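Local coordinates for protein cytolethal distending toxin subunit B (Escherichia coli, PDB 2F1N) that nicks DNA as the endonuclease subunit of a tripartite toxin and very probably damages the DNA of intoxicated cells, causing G2/M arrest, at residues N153-E161 with F186-L197. Sequence-based numbering, arbitrary orientation.
Sequences NNDAPALVE and FNREPADLEMNL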
loop_
_atom_site.group_PDB
_atom_site.type_symbol
_atom_site.label_atom_id
_atom_site.label_comp_id
_atom_site.label_asym_id
_atom_site.label_seq_id
_atom_site.Cartn_x
_atom_site.Cartn_y
_atom_site.Cartn_z
ATOM N N ASN A 153 -12.874 16.926 2.564
ATOM C CA ASN A 153 -12.348 16.918 3.923
ATOM C C ASN A 153 -12.405 15.483 4.530
ATOM O O ASN A 153 -13.112 15.152 5.507
ATOM C CB ASN A 153 -13.034 18.049 4.720
ATOM C CG ASN A 153 -12.634 19.452 4.180
ATOM O OD1 ASN A 153 -11.501 19.908 4.407
ATOM N ND2 ASN A 153 -13.540 20.117 3.429
ATOM N N ASN A 154 -11.659 14.614 3.859
ATOM C CA ASN A 154 -11.710 13.182 4.152
ATOM C C ASN A 154 -10.760 12.721 5.253
ATOM O O ASN A 154 -10.195 13.543 6.020
ATOM C CB ASN A 154 -11.477 12.408 2.847
ATOM C CG ASN A 154 -9.998 12.399 2.403
ATOM O OD1 ASN A 154 -9.109 13.012 3.046
ATOM N ND2 ASN A 154 -9.725 11.707 1.297
ATOM N N ASP A 155 -10.623 11.403 5.350
ATOM C CA ASP A 155 -9.866 10.780 6.435
ATOM C C ASP A 155 -8.362 10.582 6.205
ATOM O O ASP A 155 -7.652 9.988 7.055
ATOM C CB ASP A 155 -10.548 9.466 6.817
ATOM C CG ASP A 155 -10.678 8.476 5.649
ATOM O OD1 ASP A 155 -10.765 8.895 4.442
ATOM O OD2 ASP A 155 -10.745 7.243 5.875
ATOM N N ALA A 156 -7.847 11.113 5.090
ATOM C CA ALA A 156 -6.409 10.906 4.818
ATOM C C ALA A 156 -5.487 11.358 5.954
ATOM O O ALA A 156 -4.597 10.575 6.351
ATOM C CB ALA A 156 -5.980 11.512 3.460
ATOM N N PRO A 157 -5.618 12.580 6.495
ATOM C CA PRO A 157 -4.700 12.978 7.585
ATOM C C PRO A 157 -4.795 12.040 8.805
ATOM O O PRO A 157 -3.774 11.682 9.399
ATOM C CB PRO A 157 -5.167 14.378 7.958
ATOM C CG PRO A 157 -5.808 14.948 6.684
ATOM C CD PRO A 157 -6.518 13.696 6.120
ATOM N N ALA A 158 -6.009 11.661 9.166
ATOM C CA ALA A 158 -6.231 10.749 10.302
ATOM C C ALA A 158 -5.654 9.353 10.073
ATOM O O ALA A 158 -5.181 8.712 11.040
ATOM C CB ALA A 158 -7.758 10.644 10.575
ATOM N N LEU A 159 -5.715 8.850 8.826
ATOM C CA LEU A 159 -5.027 7.589 8.507
ATOM C C LEU A 159 -3.514 7.673 8.759
ATOM O O LEU A 159 -2.921 6.751 9.330
ATOM C CB LEU A 159 -5.262 7.176 7.052
ATOM C CG LEU A 159 -6.716 6.737 6.820
ATOM C CD1 LEU A 159 -7.032 6.669 5.266
ATOM C CD2 LEU A 159 -7.013 5.399 7.501
ATOM N N VAL A 160 -2.905 8.755 8.302
ATOM C CA VAL A 160 -1.453 8.918 8.472
ATOM C C VAL A 160 -1.177 9.020 9.968
ATOM O O VAL A 160 -0.207 8.408 10.466
ATOM C CB VAL A 160 -0.906 10.162 7.768
ATOM C CG1 VAL A 160 0.611 10.346 8.060
ATOM C CG2 VAL A 160 -1.101 10.056 6.243
ATOM N N GLU A 161 -1.994 9.801 10.667
ATOM C CA GLU A 161 -1.825 9.982 12.106
ATOM C C GLU A 161 -1.985 8.659 12.894
ATOM O O GLU A 161 -1.238 8.400 13.881
ATOM C CB GLU A 161 -2.719 11.100 12.638
ATOM C CG GLU A 161 -2.320 12.452 12.040
ATOM C CD GLU A 161 -3.386 13.526 12.095
ATOM O OE1 GLU A 161 -4.536 13.249 12.499
ATOM O OE2 GLU A 161 -3.055 14.675 11.684
ATOM N N PHE A 186 -4.993 8.423 -1.478
ATOM C CA PHE A 186 -5.352 9.320 -0.385
ATOM C C PHE A 186 -6.529 10.219 -0.708
ATOM O O PHE A 186 -7.068 10.899 0.170
ATOM C CB PHE A 186 -4.134 10.148 0.019
ATOM C CG PHE A 186 -3.055 9.336 0.662
ATOM C CD1 PHE A 186 -3.157 8.978 2.013
ATOM C CD2 PHE A 186 -1.947 8.905 -0.073
ATOM C CE1 PHE A 186 -2.145 8.180 2.613
ATOM C CE2 PHE A 186 -0.914 8.128 0.521
ATOM C CZ PHE A 186 -1.024 7.779 1.868
ATOM N N ASN A 187 -6.915 10.241 -1.989
ATOM C CA ASN A 187 -8.120 10.979 -2.425
ATOM C C ASN A 187 -8.109 12.469 -2.077
ATOM O O ASN A 187 -9.161 13.094 -1.977
ATOM C CB ASN A 187 -9.421 10.298 -1.924
ATOM C CG ASN A 187 -10.077 9.460 -3.001
ATOM O OD1 ASN A 187 -10.180 9.889 -4.174
ATOM N ND2 ASN A 187 -10.491 8.262 -2.654
ATOM N N ARG A 188 -6.902 13.016 -1.963
ATOM C CA ARG A 188 -6.602 14.458 -1.888
ATOM C C ARG A 188 -5.169 14.632 -2.377
ATOM O O ARG A 188 -4.385 13.667 -2.359
ATOM C CB ARG A 188 -6.813 15.006 -0.470
ATOM C CG ARG A 188 -5.888 14.409 0.587
ATOM C CD ARG A 188 -5.968 15.266 1.884
ATOM N NE ARG A 188 -7.215 15.096 2.608
ATOM C CZ ARG A 188 -7.608 15.903 3.621
ATOM N NH1 ARG A 188 -6.871 16.979 3.943
ATOM N NH2 ARG A 188 -8.722 15.668 4.303
ATOM N N GLU A 189 -4.824 15.853 -2.828
ATOM C CA GLU A 189 -3.534 16.104 -3.411
ATOM C C GLU A 189 -2.479 16.142 -2.279
ATOM O O GLU A 189 -2.833 16.349 -1.154
ATOM C CB GLU A 189 -3.577 17.440 -4.209
ATOM C CG GLU A 189 -3.063 17.304 -5.621
ATOM C CD GLU A 189 -4.133 16.925 -6.609
ATOM O OE1 GLU A 189 -5.257 16.611 -6.189
ATOM O OE2 GLU A 189 -3.845 16.983 -7.822
ATOM N N PRO A 190 -1.217 15.868 -2.589
ATOM C CA PRO A 190 -0.147 15.814 -1.579
ATOM C C PRO A 190 -0.047 17.039 -0.638
ATOM O O PRO A 190 0.027 16.899 0.579
ATOM C CB PRO A 190 1.096 15.680 -2.444
ATOM C CG PRO A 190 0.641 14.948 -3.615
ATOM C CD PRO A 190 -0.695 15.521 -3.930
ATOM N N ALA A 191 -0.003 18.245 -1.191
ATOM C CA ALA A 191 0.037 19.427 -0.326
ATOM C C ALA A 191 -1.199 19.571 0.555
ATOM O O ALA A 191 -1.112 20.100 1.684
ATOM C CB ALA A 191 0.271 20.718 -1.162
ATOM N N ASP A 192 -2.364 19.113 0.047
ATOM C CA ASP A 192 -3.571 19.127 0.828
ATOM C C ASP A 192 -3.524 18.200 2.033
ATOM O O ASP A 192 -4.062 18.519 3.073
ATOM C CB ASP A 192 -4.788 18.787 -0.040
ATOM C CG ASP A 192 -6.062 19.092 0.643
ATOM O OD1 ASP A 192 -6.335 20.302 0.881
ATOM O OD2 ASP A 192 -6.883 18.225 0.996
ATOM N N LEU A 193 -2.894 17.034 1.881
ATOM C CA LEU A 193 -2.651 16.181 3.028
ATOM C C LEU A 193 -1.622 16.829 4.002
ATOM O O LEU A 193 -1.881 16.867 5.202
ATOM C CB LEU A 193 -2.078 14.851 2.534
ATOM C CG LEU A 193 -1.712 13.837 3.616
ATOM C CD1 LEU A 193 -2.927 13.502 4.558
ATOM C CD2 LEU A 193 -1.212 12.578 2.867
ATOM N N GLU A 194 -0.503 17.323 3.476
ATOM C CA GLU A 194 0.618 17.788 4.321
ATOM C C GLU A 194 0.154 18.886 5.276
ATOM O O GLU A 194 0.458 18.838 6.487
ATOM C CB GLU A 194 1.792 18.286 3.440
ATOM C CG GLU A 194 2.951 18.906 4.228
ATOM C CD GLU A 194 3.736 17.895 5.055
ATOM O OE1 GLU A 194 3.472 16.670 4.954
ATOM O OE2 GLU A 194 4.639 18.332 5.821
ATOM N N MET A 195 -0.627 19.840 4.747
ATOM C CA MET A 195 -1.076 21.022 5.525
ATOM C C MET A 195 -2.112 20.707 6.617
ATOM O O MET A 195 -2.385 21.543 7.492
ATOM C CB MET A 195 -1.535 22.181 4.627
ATOM C CG MET A 195 -3.023 22.143 4.249
ATOM S SD MET A 195 -3.453 23.218 2.858
ATOM C CE MET A 195 -4.152 24.602 3.587
ATOM N N ASN A 196 -2.697 19.515 6.529
ATOM C CA ASN A 196 -3.688 19.028 7.464
ATOM C C ASN A 196 -3.175 17.964 8.445
ATOM O O ASN A 196 -3.941 17.386 9.203
ATOM C CB ASN A 196 -4.952 18.625 6.685
ATOM C CG ASN A 196 -5.698 19.860 6.205
ATOM O OD1 ASN A 196 -6.201 20.598 7.042
ATOM N ND2 ASN A 196 -5.739 20.111 4.885
ATOM N N LEU A 197 -1.869 17.743 8.443
ATOM C CA LEU A 197 -1.239 16.904 9.459
ATOM C C LEU A 197 -0.834 17.726 10.679
ATOM O O LEU A 197 -0.547 18.913 10.552
ATOM C CB LEU A 197 -0.001 16.205 8.886
ATOM C CG LEU A 197 -0.294 15.239 7.752
ATOM C CD1 LEU A 197 0.982 14.873 7.092
ATOM C CD2 LEU A 197 -1.023 14.002 8.293
HETATM O O HOH W 1 -4.761 16.596 12.301
#
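Arg188 reaches across to Asn154 and holds its OD1 side-on, with NE at 2.8 Å and NH2 at 3.0 Å from that one oxygen. Both bonds are bent, as a side-on grip of one oxygen by two nitrogens requires, the oxygen lying in the guanidinium plane, while the amide plane is turned 26° from that plane. The other half of the amide donates from ND2 to Phe186 O (3.0 Å, 160° at the hydrogen) and also to Ile149 O, so asparagine, acceptor and donor in one flat group, ties the turn before helix 156-168 to segment 186-197, and to Ile149 just upstream. Pro157 lays CD over the centre of the guanidinium, 3.4 Å above its plane; a flat cation suits an apolar ring on its face and polar atoms round its rim. Alongside these polar bonds, the small Ala156 lets its CB fit near the edge of the Phe186 ring and against Leu193 CD1 (3.8 Å). Val160 and Pro157 meet Leu197 CD2, and a water donates to both Glu161 OE2 and Asn196 O.

In the second shell, Ala156 N bonds to Asn154 OD1 (3.1 Å), an Asx turn that fixes the amide as helix 156-168 begins. A bend at chi3 (73°) turns the Arg188 guanidinium so that NH1 forms a salt bridge with Asp192 OD2, charges alone, the oxygen lying well out of plane. Phe186 stacks on Tyr223, and Leu193 packs on strand 222-228. Arg188 to Leu197 belong to the nuclear localization signal; the arrangement joins them to the start of helix 156-168 beside the six-stranded sheet of a DNase I-like fold.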